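Side-chain contacts in succinylglutamate desuccinylase/aspartoacylase (Shewanella frigidimarina, PDB 3LWU), which probably acts as a zinc-dependent hydrolase on ester bonds, within the succinylglutamate desuccinylase/aspartoacylase family: residues A[26-31]-A[175-180]; A[206-211]-A[386-391]; A[216-221]-A[328-333]. All coordinates share one frame; numbering follows the deposited sequence.

All three contacts are partly buried, each joining one buried residue to more open ones, and all lie away from the zinc site. Contact 1 stands alone, its centre about 33 Å from that of contact 2 and about 34 Å from that of contact 3, beyond the centre of the chain; it lays a helix loosely against an edge hairpin. Contacts 2 and 3 are neighbours that share strand 218-222: contact 2 covers it with a loop and the C-terminal tail, and I208 CD1 lies 3.6 Å from I221 CG1. Their chemistry differs. Contacts 1 and 2 rest on van der Waals touch, whereas contact 3 joins its segments through a tyrosine hydroxyl bonded to a backbone carbonyl.

Contact 1. Residues A[26-31]-A[175-180]; sequences SSVQVG and AVNLQA
V30 meets N177 through aliphatic carbon: V30 CG1 lies 4.0 Å from N177 CB, the side chains crossing obliquely. The valine's first torsion (chi1 -62°) sets CG1 beside its backbone N, on the side from which the helix approaches. A branched residue suits this buried strand position, because one methyl can serve the helix while the side chain also packs within its own hairpin.

The polar part is looser. The N177 side chain leans toward the strand, bringing CG 4.0 Å from Q29 O, an approach rather than a bond. V28 borders the same amide group with a methyl. Asparagine fits this partly exposed boundary, since its short stem packs while its polar end stays near backbone. Q29 turns away from the helix and makes a weak bond from NE2 to G31 O.

Helix 170-182 of the catalytic domain, in a family of M14-like zinc hydrolases, thus packs on the outlying hairpin of strands 24-32 and 38-46. The axes pass 8.5 Å apart at 149°, roughly antiparallel. Within the hairpin V28 touches I43 and V30 touches V41, while L178 also touches Y57 and Q59 of strand 56-60 and M230 of helix 230-247.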
loop_
_atom_site.group_PDB
_atom_site.type_symbol
_atom_site.label_atom_id
_atom_site.label_comp_id
_atom_site.label_asym_id
_atom_site.label_seq_id
_atom_site.Cartn_x
_atom_site.Cartn_y
_atom_site.Cartn_z
ATOM N N SER A 26 -11.745 -19.719 24.201
ATOM C CA SER A 26 -12.952 -19.210 23.558
ATOM C C SER A 26 -12.538 -18.235 22.471
ATOM O O SER A 26 -11.347 -18.162 22.117
ATOM C CB SER A 26 -13.890 -18.539 24.572
ATOM O OG SER A 26 -13.182 -17.552 25.292
ATOM N N SER A 27 -13.509 -17.494 21.926
ATOM C CA SER A 27 -13.165 -16.478 20.952
ATOM C C SER A 27 -14.130 -15.305 20.974
ATOM O O SER A 27 -15.239 -15.441 21.433
ATOM C CB SER A 27 -12.995 -17.099 19.567
ATOM O OG SER A 27 -14.216 -17.326 18.939
ATOM N N VAL A 28 -13.660 -14.138 20.559
ATOM C CA VAL A 28 -14.453 -12.926 20.586
ATOM C C VAL A 28 -14.442 -12.289 19.202
ATOM O O VAL A 28 -13.369 -12.175 18.569
ATOM C CB VAL A 28 -13.890 -11.927 21.580
ATOM C CG1 VAL A 28 -14.577 -10.587 21.414
ATOM C CG2 VAL A 28 -14.146 -12.427 23.000
ATOM N N GLN A 29 -15.616 -11.881 18.734
ATOM C CA GLN A 29 -15.722 -11.235 17.431
ATOM C C GLN A 29 -15.511 -9.731 17.545
ATOM O O GLN A 29 -16.216 -9.067 18.292
ATOM C CB GLN A 29 -17.056 -11.546 16.765
ATOM C CG GLN A 29 -17.048 -11.106 15.271
ATOM C CD GLN A 29 -18.316 -11.514 14.497
ATOM O OE1 GLN A 29 -18.884 -12.562 14.727
ATOM N NE2 GLN A 29 -18.734 -10.676 13.577
ATOM N N VAL A 30 -14.560 -9.205 16.785
ATOM C CA VAL A 30 -14.140 -7.816 16.899
ATOM C C VAL A 30 -14.486 -6.950 15.698
ATOM O O VAL A 30 -14.288 -5.734 15.753
ATOM C CB VAL A 30 -12.649 -7.696 17.240
ATOM C CG1 VAL A 30 -12.377 -8.367 18.645
ATOM C CG2 VAL A 30 -11.690 -8.268 16.127
ATOM N N GLY A 31 -15.023 -7.572 14.639
ATOM C CA GLY A 31 -15.380 -6.902 13.414
ATOM C C GLY A 31 -15.766 -7.909 12.344
ATOM O O GLY A 31 -15.922 -9.084 12.633
ATOM N N ALA A 175 -11.097 -1.646 19.397
ATOM C CA ALA A 175 -10.497 -1.131 20.624
ATOM C C ALA A 175 -11.463 -1.322 21.786
ATOM O O ALA A 175 -11.066 -1.834 22.835
ATOM C CB ALA A 175 -10.083 0.310 20.443
ATOM N N VAL A 176 -12.736 -0.984 21.571
ATOM C CA VAL A 176 -13.759 -1.131 22.571
ATOM C C VAL A 176 -13.934 -2.591 23.047
ATOM O O VAL A 176 -14.062 -2.832 24.253
ATOM C CB VAL A 176 -15.102 -0.531 22.074
ATOM C CG1 VAL A 176 -16.256 -1.000 22.909
ATOM C CG2 VAL A 176 -15.014 0.966 22.103
ATOM N N ASN A 177 -13.936 -3.553 22.117
ATOM C CA ASN A 177 -14.097 -4.957 22.479
ATOM C C ASN A 177 -12.929 -5.426 23.356
ATOM O O ASN A 177 -13.106 -6.166 24.322
ATOM C CB ASN A 177 -14.151 -5.831 21.213
ATOM C CG ASN A 177 -15.535 -5.968 20.654
ATOM O OD1 ASN A 177 -15.847 -5.459 19.566
ATOM N ND2 ASN A 177 -16.360 -6.691 21.347
ATOM N N LEU A 178 -11.723 -4.984 23.021
ATOM C CA LEU A 178 -10.555 -5.333 23.834
ATOM C C LEU A 178 -10.610 -4.673 25.211
ATOM O O LEU A 178 -10.261 -5.286 26.214
ATOM C CB LEU A 178 -9.263 -4.953 23.131
ATOM C CG LEU A 178 -9.024 -5.659 21.771
ATOM C CD1 LEU A 178 -7.725 -5.165 21.147
ATOM C CD2 LEU A 178 -9.039 -7.201 21.848
ATOM N N GLN A 179 -11.044 -3.418 25.241
ATOM C CA GLN A 179 -11.025 -2.598 26.426
ATOM C C GLN A 179 -12.045 -3.132 27.437
ATOM O O GLN A 179 -11.789 -3.113 28.674
ATOM C CB GLN A 179 -11.327 -1.139 26.030
ATOM C CG GLN A 179 -11.235 -0.110 27.149
ATOM C CD GLN A 179 -11.359 1.354 26.664
ATOM O OE1 GLN A 179 -11.118 1.678 25.495
ATOM N NE2 GLN A 179 -11.707 2.241 27.583
ATOM N N ALA A 180 -13.193 -3.593 26.925
ATOM C CA ALA A 180 -14.256 -4.173 27.765
ATOM C C ALA A 180 -13.712 -5.335 28.575
ATOM O O ALA A 180 -14.025 -5.461 29.753
ATOM C CB ALA A 180 -15.424 -4.645 26.925
#

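Contact 2. Residues A[206-211]-A[386-391]; sequences YDIDAA and FPLQPS
L388 carries this contact by spreading its two methyls between A211 and I208. Through it the C-terminal tail folds back onto the catalytic-domain loop between strands 196-204 and 218-222, away from the zinc site. The tight part is at A211, where CB stands 3.4 Å from L388 CD1, closer than two methyl carbons usually sit. Alanine suits such a buried place, since its single methyl makes the touch with nothing further to crowd CD1. The other branch is easier: L388 CD2 lies 3.8 Å from I208 CD1 and 4.1 Å from I208 CG1, ordinary van der Waals spacing. I208 reaches it by holding CG1 anti to the backbone N (chi1 -166°), which sets CG1, and CD1 beyond it, against the leucine.

Both partners of L388 sit on one turn, in which A211 N bonds to I208 O at 2.9 Å, so the two apolar groups are presented together. Beside them runs strand 218-222, whose T219 touches both A211 and L388.

The solvent side is different. I208 and L388 are only partly covered, and beyond L388 the chain runs out through exposed Q389 and P390 to the carboxylate of S391.

Between the two segments the attraction is wholly apolar, with no directional bond to fix their register. Shape and the exclusion of water therefore hold L388 in place, while the backbone bonds of F386 to G304 and of L388 to R302 set the path of the tail.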
loop_
_atom_site.group_PDB
_atom_site.type_symbol
_atom_site.label_atom_id
_atom_site.label_comp_id
_atom_site.label_asym_id
_atom_site.label_seq_id
_atom_site.Cartn_x
_atom_site.Cartn_y
_atom_site.Cartn_z
ATOM N N TYR A 206 2.708 6.361 39.180
ATOM C CA TYR A 206 2.260 5.788 40.447
ATOM C C TYR A 206 2.711 4.349 40.668
ATOM O O TYR A 206 2.628 3.862 41.778
ATOM C CB TYR A 206 0.728 5.886 40.636
ATOM C CG TYR A 206 -0.088 4.931 39.780
ATOM C CD1 TYR A 206 -0.346 3.605 40.196
ATOM C CD2 TYR A 206 -0.627 5.349 38.545
ATOM C CE1 TYR A 206 -1.122 2.717 39.360
ATOM C CE2 TYR A 206 -1.407 4.503 37.741
ATOM C CZ TYR A 206 -1.652 3.198 38.128
ATOM O OH TYR A 206 -2.399 2.389 37.283
ATOM N N ASP A 207 3.194 3.680 39.633
ATOM C CA ASP A 207 3.482 2.247 39.697
ATOM C C ASP A 207 4.917 1.937 39.315
ATOM O O ASP A 207 5.230 0.841 38.895
ATOM C CB ASP A 207 2.530 1.501 38.770
ATOM C CG ASP A 207 2.005 0.206 39.380
ATOM O OD1 ASP A 207 2.518 -0.270 40.450
ATOM O OD2 ASP A 207 1.045 -0.336 38.793
ATOM N N ILE A 208 5.802 2.904 39.512
ATOM C CA ILE A 208 7.187 2.757 39.112
ATOM C C ILE A 208 7.835 1.569 39.824
ATOM O O ILE A 208 8.681 0.886 39.256
ATOM C CB ILE A 208 7.969 4.091 39.331
ATOM C CG1 ILE A 208 9.314 4.046 38.599
ATOM C CG2 ILE A 208 8.139 4.417 40.833
ATOM C CD1 ILE A 208 9.197 3.669 37.048
ATOM N N ASP A 209 7.385 1.308 41.047
ATOM C CA ASP A 209 7.779 0.138 41.856
ATOM C C ASP A 209 7.698 -1.174 41.078
ATOM O O ASP A 209 8.519 -2.096 41.236
ATOM C CB ASP A 209 6.833 0.036 43.069
ATOM C CG ASP A 209 7.090 -1.188 43.929
ATOM O OD1 ASP A 209 8.023 -1.116 44.756
ATOM O OD2 ASP A 209 6.362 -2.204 43.795
ATOM N N ALA A 210 6.660 -1.291 40.272
ATOM C CA ALA A 210 6.467 -2.511 39.510
ATOM C C ALA A 210 7.560 -2.758 38.449
ATOM O O ALA A 210 7.773 -3.911 38.042
ATOM C CB ALA A 210 5.099 -2.496 38.851
ATOM N N ALA A 211 8.220 -1.698 37.971
ATOM C CA ALA A 211 9.156 -1.834 36.861
ATOM C C ALA A 211 10.292 -2.802 37.175
ATOM O O ALA A 211 10.752 -3.507 36.284
ATOM C CB ALA A 211 9.717 -0.469 36.404
ATOM N N PHE A 386 18.448 7.554 34.419
ATOM C CA PHE A 386 18.920 7.239 35.767
ATOM C C PHE A 386 18.605 5.786 36.141
ATOM O O PHE A 386 17.672 5.200 35.596
ATOM C CB PHE A 386 18.262 8.186 36.781
ATOM C CG PHE A 386 16.771 8.328 36.610
ATOM C CD1 PHE A 386 15.901 7.402 37.166
ATOM C CD2 PHE A 386 16.237 9.398 35.909
ATOM C CE1 PHE A 386 14.520 7.539 37.016
ATOM C CE2 PHE A 386 14.861 9.555 35.768
ATOM C CZ PHE A 386 13.999 8.611 36.312
ATOM N N PRO A 387 19.382 5.196 37.070
ATOM C CA PRO A 387 19.032 3.863 37.573
ATOM C C PRO A 387 17.699 3.881 38.321
ATOM O O PRO A 387 17.433 4.812 39.053
ATOM C CB PRO A 387 20.185 3.530 38.537
ATOM C CG PRO A 387 21.304 4.472 38.146
ATOM C CD PRO A 387 20.592 5.723 37.732
ATOM N N LEU A 388 16.862 2.873 38.088
ATOM C CA LEU A 388 15.575 2.730 38.775
ATOM C C LEU A 388 15.827 2.345 40.204
ATOM O O LEU A 388 15.106 2.772 41.117
ATOM C CB LEU A 388 14.729 1.585 38.175
ATOM C CG LEU A 388 13.839 1.803 36.956
ATOM C CD1 LEU A 388 12.964 0.551 36.731
ATOM C CD2 LEU A 388 12.985 3.049 37.116
ATOM N N GLN A 389 16.850 1.517 40.377
ATOM C CA GLN A 389 17.047 0.752 41.600
ATOM C C GLN A 389 18.487 0.897 42.097
ATOM O O GLN A 389 19.154 -0.111 42.385
ATOM C CB GLN A 389 16.707 -0.725 41.307
ATOM C CG GLN A 389 15.412 -1.217 41.933
ATOM C CD GLN A 389 15.673 -2.013 43.178
ATOM O OE1 GLN A 389 15.614 -3.243 43.155
ATOM N NE2 GLN A 389 16.002 -1.323 44.275
ATOM N N PRO A 390 18.953 2.153 42.258
ATOM C CA PRO A 390 20.388 2.427 42.413
ATOM C C PRO A 390 21.012 1.542 43.475
ATOM O O PRO A 390 20.457 1.442 44.566
ATOM C CB PRO A 390 20.429 3.898 42.856
ATOM C CG PRO A 390 19.076 4.449 42.533
ATOM C CD PRO A 390 18.142 3.303 42.701
ATOM N N SER A 391 22.129 0.896 43.131
ATOM C CA SER A 391 22.819 -0.053 44.017
ATOM C C SER A 391 24.320 -0.132 43.706
ATOM O O SER A 391 24.707 -0.165 42.528
ATOM C CB SER A 391 22.200 -1.451 43.880
ATOM O OG SER A 391 22.638 -2.296 44.935
ATOM O OXT SER A 391 25.164 -0.180 44.608
#

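Contact 3. Residues A[216-221]-A[328-333]; sequences IPYTLI and GEPLTA
Y218 reaches from the start of strand 218-222, in the succinylglutamate desuccinylase/aspartoacylase catalytic domain of the M14-like zinc hydrolase family, to the loop at G328 that links two antiparallel strands, 319-323 and 336-341, of the C-terminal beta-rich region. Its hydrogen bond is the one polar link between the segments: Y218 OH donates to G328 O at 3.0 Å. The hydroxyl does not come in along a lone pair; it stands 55° above the carbonyl plane, with a C=O...donor angle of 125°. Tyrosine suits the place because its long, rigid ring carries a hydroxyl from a buried strand across to the loop. With CG beside the backbone N and anti to the carbonyl carbon (chi1 -59°), the ring extends toward the loop.

Van der Waals contacts accompany the bond. G328 O lies at the ring edge, near its plane and 3.4 Å from Y218 CE2, while Y218 also touches V362 and I364 of strand 362-366 and M382 of strand 377-382. A phenylalanine here would probably leave G328 O without this hydroxyl donor and the loop freer to shift.

Backbone geometry explains the glycine. With a positive phi, any CB on G328 would press against the carbonyl oxygen of the preceding residue. Two residues on, the P330 ring borders the same hydroxyl, its CD 4.2 Å from Y218 OH.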
loop_
_atom_site.group_PDB
_atom_site.type_symbol
_atom_site.label_atom_id
_atom_site.label_comp_id
_atom_site.label_asym_id
_atom_site.label_seq_id
_atom_site.Cartn_x
_atom_site.Cartn_y
_atom_site.Cartn_z
ATOM N N ILE A 216 13.205 -5.913 31.950
ATOM C CA ILE A 216 13.219 -4.850 30.960
ATOM C C ILE A 216 14.213 -3.769 31.375
ATOM O O ILE A 216 14.039 -3.121 32.412
ATOM C CB ILE A 216 11.805 -4.287 30.718
ATOM C CG1 ILE A 216 10.930 -5.368 30.064
ATOM C CG2 ILE A 216 11.865 -3.075 29.755
ATOM C CD1 ILE A 216 9.508 -4.985 29.802
ATOM N N PRO A 217 15.278 -3.574 30.578
ATOM C CA PRO A 217 16.308 -2.635 31.026
ATOM C C PRO A 217 15.867 -1.170 31.088
ATOM O O PRO A 217 16.332 -0.447 31.958
ATOM C CB PRO A 217 17.426 -2.819 29.999
ATOM C CG PRO A 217 17.156 -4.144 29.374
ATOM C CD PRO A 217 15.683 -4.264 29.341
ATOM N N TYR A 218 14.975 -0.738 30.207
ATOM C CA TYR A 218 14.609 0.661 30.141
ATOM C C TYR A 218 13.116 0.878 30.275
ATOM O O TYR A 218 12.327 0.337 29.507
ATOM C CB TYR A 218 15.148 1.316 28.843
ATOM C CG TYR A 218 16.632 1.223 28.733
ATOM C CD1 TYR A 218 17.438 2.082 29.450
ATOM C CD2 TYR A 218 17.246 0.237 27.957
ATOM C CE1 TYR A 218 18.811 1.987 29.399
ATOM C CE2 TYR A 218 18.655 0.120 27.933
ATOM C CZ TYR A 218 19.405 0.998 28.644
ATOM O OH TYR A 218 20.782 0.947 28.635
ATOM N N THR A 219 12.756 1.736 31.228
ATOM C CA THR A 219 11.382 2.112 31.525
ATOM C C THR A 219 11.129 3.619 31.305
ATOM O O THR A 219 11.879 4.468 31.783
ATOM C CB THR A 219 11.065 1.830 33.009
ATOM O OG1 THR A 219 11.240 0.438 33.264
ATOM C CG2 THR A 219 9.638 2.247 33.364
ATOM N N LEU A 220 10.044 3.919 30.604
ATOM C CA LEU A 220 9.536 5.270 30.452
ATOM C C LEU A 220 8.436 5.509 31.494
ATOM O O LEU A 220 7.461 4.763 31.559
ATOM C CB LEU A 220 8.958 5.456 29.049
ATOM C CG LEU A 220 10.050 5.373 27.990
ATOM C CD1 LEU A 220 9.520 4.883 26.656
ATOM C CD2 LEU A 220 10.743 6.696 27.867
ATOM N N ILE A 221 8.597 6.547 32.295
ATOM C CA ILE A 221 7.669 6.851 33.361
ATOM C C ILE A 221 6.682 7.823 32.807
ATOM O O ILE A 221 7.049 8.933 32.483
ATOM C CB ILE A 221 8.389 7.478 34.587
ATOM C CG1 ILE A 221 9.555 6.578 35.018
ATOM C CG2 ILE A 221 7.416 7.652 35.711
ATOM C CD1 ILE A 221 10.441 7.149 36.128
ATOM N N GLY A 328 19.705 0.246 22.990
ATOM C CA GLY A 328 19.918 -0.267 24.314
ATOM C C GLY A 328 21.278 0.009 24.951
ATOM O O GLY A 328 21.499 -0.438 26.073
ATOM N N GLU A 329 22.176 0.736 24.277
ATOM C CA GLU A 329 23.537 1.053 24.784
ATOM C C GLU A 329 23.689 2.566 24.929
ATOM O O GLU A 329 23.249 3.297 24.043
ATOM C CB GLU A 329 24.615 0.612 23.774
ATOM C CG GLU A 329 25.326 -0.716 24.058
ATOM C CD GLU A 329 26.337 -1.081 22.965
ATOM O OE1 GLU A 329 27.131 -0.196 22.543
ATOM O OE2 GLU A 329 26.324 -2.259 22.525
ATOM N N PRO A 330 24.328 3.050 26.012
ATOM C CA PRO A 330 24.598 4.488 26.114
ATOM C C PRO A 330 25.384 5.076 24.944
ATOM O O PRO A 330 26.304 4.432 24.411
ATOM C CB PRO A 330 25.434 4.608 27.398
ATOM C CG PRO A 330 25.005 3.468 28.246
ATOM C CD PRO A 330 24.484 2.375 27.317
ATOM N N LEU A 331 25.008 6.289 24.548
ATOM C CA LEU A 331 25.687 7.009 23.483
ATOM C C LEU A 331 26.125 8.365 24.014
ATOM O O LEU A 331 25.312 9.278 24.188
ATOM C CB LEU A 331 24.789 7.179 22.265
ATOM C CG LEU A 331 25.476 7.660 20.985
ATOM C CD1 LEU A 331 26.400 6.556 20.353
ATOM C CD2 LEU A 331 24.412 8.147 20.002
ATOM N N THR A 332 27.421 8.480 24.257
ATOM C CA THR A 332 28.039 9.715 24.682
ATOM C C THR A 332 27.853 10.764 23.611
ATOM O O THR A 332 28.035 10.469 22.423
ATOM C CB THR A 332 29.572 9.521 24.914
ATOM O OG1 THR A 332 29.780 8.436 25.812
ATOM C CG2 THR A 332 30.242 10.806 25.475
ATOM N N ALA A 333 27.504 11.972 24.043
ATOM C CA ALA A 333 27.369 13.148 23.182
ATOM C C ALA A 333 28.538 13.242 22.206
ATOM O O ALA A 333 29.701 13.118 22.601
ATOM C CB ALA A 333 27.314 14.413 24.038
#